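Local coordinates for uncharacterized protein (Pseudomonas aeruginosa, PDB 4O5P) that acts as a type VI secretion phospholipase effector, Tle1, probably hydrolysing membrane phospholipids through an alpha/beta-hydrolase-type catalytic domain, at residues A[124-129]-A[146-151]; A[152-157]-A[164-169]. All blocks are in the same frame, centred on the assembly; numbering follows the deposited sequence.

How the interactions relate
Running from the N terminus, the chain leaves strand 111-116, makes the turn 124-129, enters helix 139-162, reverses through 164-169 and starts helix 168-178. Interaction 1 closes the loop between that turn and the middle of the helix, at 146-151. Interaction 2 closes a much shorter loop, from 152-157 round the helix end to 164-169. The two follow in series, neither nested nor crossed, with segments that adjoin on one helix and centres about 12 Å apart. They touch where Val151 CG1 lies 3.7 Å from Leu166 CD1. Together they fasten helix 139-162 to the loops at both of its ends.

Interaction 1 of 2, residues A[124-129]-A[146-151]; sequences PDIKEF and INWGLV
Asp125 accepts the indole N-H of Trp148, the one hydrogen bond between turn 124-129 and helix segment 146-151. Trp148 NE1 lies 3.2 Å from Asp125 OD2, and the N-H...O angle of 145° makes the bond noticeably bent. The oxygen sits at the ring edge, somewhat tilted from the indole plane, and is approached on its anti side. The carboxylate is turned 61° against the ring. Asp125 CB also comes to 3.3 Å from Trp148 NE1, clearly above the ring plane. Beside this bond, Ile126 supplies the apolar part: its CG2 methyl lies 4.1 Å from Trp148 CB, and the two side chains run roughly perpendicular.

Trp148 reaches the turn because its CG stands anti to the backbone N (chi1 -177°), carrying the indole away from the helix. Phe123 meets the indole edge-to-face, and Val171 of helix 168-178 also touches it. Within the turn, Lys127 N bonds to Pro124 O at 2.8 Å, and salt bridges from Lys127 to Glu176 and from Glu128 to Arg145 tie it to helices 168-178 and 139-162.

The turn carries a G1 beta bulge, in which Lys127 and Glu128 together sit opposite Phe123; compact and beginning with a short 3-10 segment, it is pinned to the helix by a tryptophan-carboxylate bond.

Interaction 2 of 2, residues A[152-157]-A[164-169]; sequences QLVDAL and SRLKLN
Asp155 takes the backbone N-H of Leu166 on its OD1, the polar link between helix segment 152-157 and the returning segment 164-169. Leu166 N lies 2.7 Å from Asp155 OD1, the N-H...O angle is 155°, and the donor approaches nearly in line with the C-O bond. Chi1 of -176° sets the carboxylate carbon opposite Asp155's own backbone N and carries the carboxylate toward the loop. The second oxygen, OD2, is hydrogen-bonded to Tyr114 OH of strand 111-116, so the two oxygens of this buried acid have different partners and the rotation of the group is fixed from two directions.

Around OD1 the contact is by van der Waals approach. Arg165 CB comes to 3.2 Å from Asp155 OD1, pressing its methylene against the acid, while the rest of the chain turns off elsewhere. Its guanidinium makes no bond with Asp155: Arg165 NE stays 5.7 Å from Asp155 OD2, the guanidinium and carboxylate planes are nearly perpendicular, and NH2 instead forms a salt bridge with Asp104.

The apolar share belongs to Leu166, whose side chain points at the helix. Its CD1 methyl meets Val154 CG1 at 3.9 Å, the two side chains crossing at about a right angle, and reaches Asp155 CB at 4.0 Å. Val151 and Phe158, one turn to each side along helix 139-162, also touch Leu166.

The loop is thus held to the helix by one short bond from a main-chain N-H and by a leucine laid on the helix surface. Hydrogen bonding at both oxygens would probably help stabilise a charged carboxylate here, with the nearby arginine adding at most a longer-range electrostatic contribution.

Interaction 1 of 2, residues A[124-129]-A[146-151]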
ATOM      1  N   PRO A 124      10.391  -7.042 -13.752  1.00 22.91           N
ATOM      2  CA  PRO A 124      10.848  -7.150 -15.149  1.00 25.61           C
ATOM      3  C   PRO A 124       9.692  -7.055 -16.138  1.00 24.09           C
ATOM      4  O   PRO A 124       9.860  -6.442 -17.186  1.00 24.73           O
ATOM      5  CB  PRO A 124      11.483  -8.542 -15.204  1.00 26.89           C
ATOM      6  CG  PRO A 124      11.904  -8.823 -13.776  1.00 22.31           C
ATOM      7  CD  PRO A 124      10.833  -8.184 -12.926  1.00 23.60           C
ATOM      8  N   ASP A 125       8.535  -7.614 -15.782  1.00 24.91           N
ATOM      9  CA  ASP A 125       7.370  -7.657 -16.666  1.00 25.93           C
ATOM     10  C   ASP A 125       6.865  -6.276 -17.094  1.00 26.84           C
ATOM     11  O   ASP A 125       6.191  -6.145 -18.124  1.00 32.15           O
ATOM     12  CB  ASP A 125       6.216  -8.442 -16.017  1.00 24.25           C
ATOM     13  CG  ASP A 125       6.555  -9.903 -15.781  1.00 30.92           C
ATOM     14  OD1 ASP A 125       7.745 -10.208 -15.528  1.00 32.50           O
ATOM     15  OD2 ASP A 125       5.628 -10.750 -15.837  1.00 25.55           O
ATOM     16  N   ILE A 126       7.173  -5.258 -16.295  1.00 22.74           N
ATOM     17  CA  ILE A 126       6.807  -3.879 -16.617  1.00 22.46           C
ATOM     18  C   ILE A 126       8.066  -3.026 -16.839  1.00 22.03           C
ATOM     19  O   ILE A 126       8.015  -1.791 -16.841  1.00 20.86           O
ATOM     20  CB  ILE A 126       5.922  -3.254 -15.521  1.00 21.90           C
ATOM     21  CG1 ILE A 126       6.641  -3.271 -14.169  1.00 20.24           C
ATOM     22  CG2 ILE A 126       4.562  -3.987 -15.444  1.00 20.12           C
ATOM     23  CD1 ILE A 126       6.081  -2.267 -13.178  1.00 18.48           C
ATOM     24  N   LYS A 127       9.187  -3.719 -17.019  1.00 20.85           N
ATOM     25  CA  LYS A 127      10.502  -3.105 -17.265  1.00 25.14           C
ATOM     26  C   LYS A 127      10.957  -2.130 -16.182  1.00 24.08           C
ATOM     27  O   LYS A 127      11.623  -1.134 -16.471  1.00 21.17           O
ATOM     28  CB  LYS A 127      10.560  -2.454 -18.651  1.00 27.52           C
ATOM     29  CG  LYS A 127      10.462  -3.470 -19.782  1.00 30.54           C
ATOM     30  CD  LYS A 127      10.541  -2.807 -21.150  1.00 33.80           C
ATOM     31  CE  LYS A 127       9.285  -2.033 -21.441  1.00 31.49           C
ATOM     32  NZ  LYS A 127       9.076  -1.924 -22.909  1.00 44.52           N
ATOM     33  N   GLU A 128      10.579  -2.421 -14.936  1.00 22.81           N
ATOM     34  CA  GLU A 128      11.045  -1.662 -13.786  1.00 20.52           C
ATOM     35  C   GLU A 128      12.269  -2.404 -13.296  1.00 21.52           C
ATOM     36  O   GLU A 128      12.148  -3.424 -12.611  1.00 21.72           O
ATOM     37  CB  GLU A 128       9.972  -1.645 -12.700  1.00 16.68           C
ATOM     38  CG  GLU A 128      10.302  -0.782 -11.478  1.00 23.81           C
ATOM     39  CD  GLU A 128       9.054  -0.445 -10.682  1.00 23.54           C
ATOM     40  OE1 GLU A 128       7.983  -0.276 -11.317  1.00 19.85           O
ATOM     41  OE2 GLU A 128       9.129  -0.358  -9.436  1.00 21.47           O
ATOM     42  N   PHE A 129      13.449  -1.912 -13.655  1.00 21.14           N
ATOM     43  CA  PHE A 129      14.670  -2.666 -13.398  1.00 25.76           C
ATOM     44  C   PHE A 129      15.481  -2.207 -12.185  1.00 24.43           C
ATOM     45  O   PHE A 129      16.442  -2.869 -11.786  1.00 26.99           O
ATOM     46  CB  PHE A 129      15.522  -2.716 -14.665  1.00 25.37           C
ATOM     47  CG  PHE A 129      14.898  -3.527 -15.766  1.00 23.84           C
ATOM     48  CD1 PHE A 129      14.562  -4.857 -15.550  1.00 24.13           C
ATOM     49  CD2 PHE A 129      14.652  -2.970 -17.012  1.00 24.36           C
ATOM     50  CE1 PHE A 129      13.991  -5.632 -16.565  1.00 27.07           C
ATOM     51  CE2 PHE A 129      14.086  -3.729 -18.027  1.00 27.41           C
ATOM     52  CZ  PHE A 129      13.752  -5.068 -17.801  1.00 26.45           C
ATOM     53  N   ILE A 146      -1.233  -2.270 -11.724  1.00 15.72           N
ATOM     54  CA  ILE A 146      -2.667  -2.457 -11.978  1.00 16.58           C
ATOM     55  C   ILE A 146      -2.900  -2.956 -13.413  1.00 18.59           C
ATOM     56  O   ILE A 146      -3.621  -3.930 -13.641  1.00 16.35           O
ATOM     57  CB  ILE A 146      -3.444  -1.135 -11.745  1.00 17.74           C
ATOM     58  CG1 ILE A 146      -3.305  -0.700 -10.283  1.00 14.10           C
ATOM     59  CG2 ILE A 146      -4.920  -1.312 -12.048  1.00 13.04           C
ATOM     60  CD1 ILE A 146      -3.526   0.776 -10.081  1.00 14.41           C
ATOM     61  N   ASN A 147      -2.258  -2.313 -14.377  1.00 16.39           N
ATOM     62  CA  ASN A 147      -2.465  -2.697 -15.772  1.00 16.65           C
ATOM     63  C   ASN A 147      -1.913  -4.079 -16.129  1.00 18.14           C
ATOM     64  O   ASN A 147      -2.524  -4.817 -16.916  1.00 17.05           O
ATOM     65  CB  ASN A 147      -1.970  -1.591 -16.720  1.00 16.13           C
ATOM     66  CG  ASN A 147      -2.897  -0.375 -16.713  1.00 18.95           C
ATOM     67  OD1 ASN A 147      -4.099  -0.521 -16.531  1.00 18.76           O
ATOM     68  ND2 ASN A 147      -2.336   0.828 -16.885  1.00 18.09           N
ATOM     69  N   TRP A 148      -0.767  -4.424 -15.543  1.00 14.02           N
ATOM     70  CA  TRP A 148      -0.226  -5.777 -15.612  1.00 16.82           C
ATOM     71  C   TRP A 148      -1.285  -6.750 -15.111  1.00 17.66           C
ATOM     72  O   TRP A 148      -1.552  -7.774 -15.740  1.00 19.43           O
ATOM     73  CB  TRP A 148       1.005  -5.894 -14.700  1.00 20.62           C
ATOM     74  CG  TRP A 148       1.677  -7.241 -14.755  1.00 17.52           C
ATOM     75  CD1 TRP A 148       2.597  -7.656 -15.681  1.00 19.33           C
ATOM     76  CD2 TRP A 148       1.496  -8.339 -13.851  1.00 19.63           C
ATOM     77  NE1 TRP A 148       2.995  -8.945 -15.407  1.00 19.28           N
ATOM     78  CE2 TRP A 148       2.332  -9.387 -14.288  1.00 21.82           C
ATOM     79  CE3 TRP A 148       0.695  -8.549 -12.721  1.00 18.36           C
ATOM     80  CZ2 TRP A 148       2.389 -10.622 -13.639  1.00 21.05           C
ATOM     81  CZ3 TRP A 148       0.758  -9.772 -12.076  1.00 19.77           C
ATOM     82  CH2 TRP A 148       1.597 -10.793 -12.536  1.00 19.74           C
ATOM     83  N   GLY A 149      -1.889  -6.404 -13.977  1.00 16.25           N
ATOM     84  CA  GLY A 149      -2.953  -7.209 -13.389  1.00 17.26           C
ATOM     85  C   GLY A 149      -4.077  -7.447 -14.371  1.00 19.76           C
ATOM     86  O   GLY A 149      -4.471  -8.599 -14.598  1.00 16.41           O
ATOM     87  N   LEU A 150      -4.579  -6.368 -14.976  1.00 19.38           N
ATOM     88  CA  LEU A 150      -5.595  -6.500 -16.022  1.00 18.29           C
ATOM     89  C   LEU A 150      -5.157  -7.448 -17.155  1.00 18.73           C
ATOM     90  O   LEU A 150      -5.918  -8.337 -17.544  1.00 17.44           O
ATOM     91  CB  LEU A 150      -6.010  -5.123 -16.557  1.00 17.59           C
ATOM     92  CG  LEU A 150      -6.803  -4.280 -15.552  1.00 17.10           C
ATOM     93  CD1 LEU A 150      -6.938  -2.833 -16.006  1.00 16.68           C
ATOM     94  CD2 LEU A 150      -8.184  -4.905 -15.322  1.00 19.81           C
ATOM     95  N   VAL A 151      -3.924  -7.288 -17.635  1.00 19.48           N
ATOM     96  CA  VAL A 151      -3.385  -8.150 -18.690  1.00 17.94           C
ATOM     97  C   VAL A 151      -3.397  -9.627 -18.301  1.00 21.55           C
ATOM     98  O   VAL A 151      -3.696 -10.489 -19.137  1.00 21.29           O
ATOM     99  CB  VAL A 151      -1.956  -7.719 -19.106  1.00 19.36           C
ATOM    100  CG1 VAL A 151      -1.359  -8.689 -20.130  1.00 16.08           C
ATOM    101  CG2 VAL A 151      -1.978  -6.303 -19.657  1.00 20.29           C
TER

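Interaction 2 of 2, residues A[152-157]-A[164-169]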
ATOM      1  N   GLN A 152      -3.098  -9.924 -17.035  1.00 19.76           N
ATOM      2  CA  GLN A 152      -3.046 -11.320 -16.587  1.00 20.47           C
ATOM      3  C   GLN A 152      -4.361 -12.077 -16.770  1.00 22.57           C
ATOM      4  O   GLN A 152      -4.360 -13.307 -16.927  1.00 22.09           O
ATOM      5  CB  GLN A 152      -2.597 -11.412 -15.131  1.00 18.89           C
ATOM      6  CG  GLN A 152      -1.217 -10.855 -14.905  1.00 24.48           C
ATOM      7  CD  GLN A 152      -0.261 -11.237 -16.013  1.00 19.87           C
ATOM      8  OE1 GLN A 152       0.130 -12.398 -16.137  1.00 25.87           O
ATOM      9  NE2 GLN A 152       0.104 -10.271 -16.836  1.00 20.08           N
ATOM     10  N   LEU A 153      -5.469 -11.339 -16.744  1.00 20.10           N
ATOM     11  CA  LEU A 153      -6.792 -11.898 -16.973  1.00 21.28           C
ATOM     12  C   LEU A 153      -6.905 -12.334 -18.434  1.00 22.73           C
ATOM     13  O   LEU A 153      -7.454 -13.408 -18.763  1.00 22.81           O
ATOM     14  CB  LEU A 153      -7.852 -10.835 -16.685  1.00 20.19           C
ATOM     15  CG  LEU A 153      -8.007 -10.250 -15.272  1.00 24.24           C
ATOM     16  CD1 LEU A 153      -9.287  -9.428 -15.219  1.00 22.07           C
ATOM     17  CD2 LEU A 153      -8.022 -11.326 -14.197  1.00 20.32           C
ATOM     18  N   VAL A 154      -6.384 -11.473 -19.303  1.00 20.02           N
ATOM     19  CA  VAL A 154      -6.349 -11.751 -20.723  1.00 20.56           C
ATOM     20  C   VAL A 154      -5.536 -13.029 -20.919  1.00 24.47           C
ATOM     21  O   VAL A 154      -5.963 -13.928 -21.642  1.00 25.01           O
ATOM     22  CB  VAL A 154      -5.747 -10.574 -21.528  1.00 21.55           C
ATOM     23  CG1 VAL A 154      -5.409 -11.010 -22.951  1.00 23.48           C
ATOM     24  CG2 VAL A 154      -6.695  -9.389 -21.563  1.00 18.89           C
ATOM     25  N   ASP A 155      -4.385 -13.107 -20.244  1.00 20.95           N
ATOM     26  CA  ASP A 155      -3.502 -14.270 -20.298  1.00 23.48           C
ATOM     27  C   ASP A 155      -4.201 -15.553 -19.866  1.00 24.27           C
ATOM     28  O   ASP A 155      -4.065 -16.580 -20.517  1.00 26.39           O
ATOM     29  CB  ASP A 155      -2.266 -14.042 -19.423  1.00 21.75           C
ATOM     30  CG  ASP A 155      -1.263 -15.185 -19.516  1.00 29.25           C
ATOM     31  OD1 ASP A 155      -0.626 -15.326 -20.577  1.00 32.95           O
ATOM     32  OD2 ASP A 155      -1.098 -15.943 -18.533  1.00 27.18           O
ATOM     33  N   ALA A 156      -4.944 -15.485 -18.764  1.00 23.18           N
ATOM     34  CA  ALA A 156      -5.685 -16.640 -18.270  1.00 25.80           C
ATOM     35  C   ALA A 156      -6.689 -17.152 -19.301  1.00 24.64           C
ATOM     36  O   ALA A 156      -6.765 -18.362 -19.543  1.00 26.03           O
ATOM     37  CB  ALA A 156      -6.379 -16.310 -16.951  1.00 21.19           C
ATOM     38  N   LEU A 157      -7.450 -16.239 -19.912  1.00 26.38           N
ATOM     39  CA  LEU A 157      -8.409 -16.672 -20.942  1.00 24.30           C
ATOM     40  C   LEU A 157      -7.672 -17.246 -22.154  1.00 28.49           C
ATOM     41  O   LEU A 157      -8.031 -18.301 -22.668  1.00 26.44           O
ATOM     42  CB  LEU A 157      -9.318 -15.510 -21.369  1.00 22.13           C
ATOM     43  CG  LEU A 157     -10.602 -15.845 -22.135  1.00 23.81           C
ATOM     44  CD1 LEU A 157     -11.359 -16.985 -21.457  1.00 23.35           C
ATOM     45  CD2 LEU A 157     -11.502 -14.626 -22.267  1.00 23.81           C
ATOM     46  N   SER A 164      -1.619 -21.493 -25.002  1.00 36.65           N
ATOM     47  CA  SER A 164      -0.357 -20.768 -24.924  1.00 37.98           C
ATOM     48  C   SER A 164      -0.581 -19.575 -24.007  1.00 33.54           C
ATOM     49  O   SER A 164      -1.721 -19.219 -23.707  1.00 35.89           O
ATOM     50  CB  SER A 164       0.096 -20.303 -26.306  1.00 35.99           C
ATOM     51  OG  SER A 164      -0.925 -19.554 -26.943  1.00 43.43           O
ATOM     52  N   ARG A 165       0.494 -18.957 -23.548  1.00 30.75           N
ATOM     53  CA  ARG A 165       0.352 -17.777 -22.708  1.00 29.28           C
ATOM     54  C   ARG A 165       0.965 -16.583 -23.416  1.00 35.66           C
ATOM     55  O   ARG A 165       1.792 -16.756 -24.316  1.00 33.05           O
ATOM     56  CB  ARG A 165       1.012 -18.011 -21.348  1.00 34.31           C
ATOM     57  CG  ARG A 165       1.967 -19.201 -21.319  1.00 34.24           C
ATOM     58  CD  ARG A 165       2.144 -19.752 -19.901  1.00 36.96           C
ATOM     59  NE  ARG A 165       1.353 -20.959 -19.637  1.00 36.62           N
ATOM     60  CZ  ARG A 165       1.250 -21.535 -18.438  1.00 43.49           C
ATOM     61  NH1 ARG A 165       1.880 -21.010 -17.395  1.00 46.14           N
ATOM     62  NH2 ARG A 165       0.518 -22.629 -18.269  1.00 38.30           N
ATOM     63  N   LEU A 166       0.559 -15.376 -23.027  1.00 34.53           N
ATOM     64  CA  LEU A 166       1.070 -14.165 -23.675  1.00 33.17           C
ATOM     65  C   LEU A 166       2.591 -14.057 -23.550  1.00 34.72           C
ATOM     66  O   LEU A 166       3.157 -14.320 -22.491  1.00 34.27           O
ATOM     67  CB  LEU A 166       0.398 -12.918 -23.103  1.00 29.37           C
ATOM     68  CG  LEU A 166      -1.126 -12.803 -23.232  1.00 33.53           C
ATOM     69  CD1 LEU A 166      -1.624 -11.581 -22.463  1.00 31.00           C
ATOM     70  CD2 LEU A 166      -1.556 -12.726 -24.689  1.00 30.15           C
ATOM     71  N   LYS A 167       3.260 -13.692 -24.638  1.00 38.67           N
ATOM     72  CA  LYS A 167       4.697 -13.471 -24.562  1.00 37.00           C
ATOM     73  C   LYS A 167       5.002 -12.206 -23.762  1.00 37.07           C
ATOM     74  O   LYS A 167       4.329 -11.190 -23.924  1.00 40.23           O
ATOM     75  CB  LYS A 167       5.321 -13.385 -25.954  1.00 39.69           C
ATOM     76  CG  LYS A 167       5.660 -14.738 -26.568  1.00 39.98           C
ATOM     77  CD  LYS A 167       6.081 -14.573 -28.014  1.00 42.90           C
ATOM     78  CE  LYS A 167       5.026 -13.803 -28.792  1.00 45.89           C
ATOM     79  NZ  LYS A 167       3.682 -14.412 -28.618  1.00 43.01           N
ATOM     80  N   LEU A 168       6.015 -12.303 -22.904  1.00 34.60           N
ATOM     81  CA  LEU A 168       6.501 -11.208 -22.064  1.00 37.38           C
ATOM     82  C   LEU A 168       6.651  -9.885 -22.829  1.00 39.47           C
ATOM     83  O   LEU A 168       6.390  -8.805 -22.285  1.00 36.64           O
ATOM     84  CB  LEU A 168       7.827 -11.632 -21.430  1.00 29.12           C
ATOM     85  CG  LEU A 168       8.536 -10.713 -20.439  1.00 34.89           C
ATOM     86  CD1 LEU A 168       9.169 -11.541 -19.341  1.00 41.88           C
ATOM     87  CD2 LEU A 168       9.593  -9.922 -21.140  1.00 37.52           C
ATOM     88  N   ASN A 169       7.065  -9.979 -24.092  1.00 40.15           N
ATOM     89  CA  ASN A 169       7.178  -8.807 -24.954  1.00 42.85           C
ATOM     90  C   ASN A 169       5.826  -8.121 -25.102  1.00 36.18           C
ATOM     91  O   ASN A 169       5.714  -6.891 -25.006  1.00 41.85           O
ATOM     92  CB  ASN A 169       7.713  -9.211 -26.332  1.00 43.88           C
ATOM     93  CG  ASN A 169       7.885  -8.020 -27.263  1.00 48.51           C
ATOM     94  OD1 ASN A 169       8.769  -7.182 -27.058  1.00 52.97           O
ATOM     95  ND2 ASN A 169       7.046  -7.941 -28.293  1.00 48.82           N
TER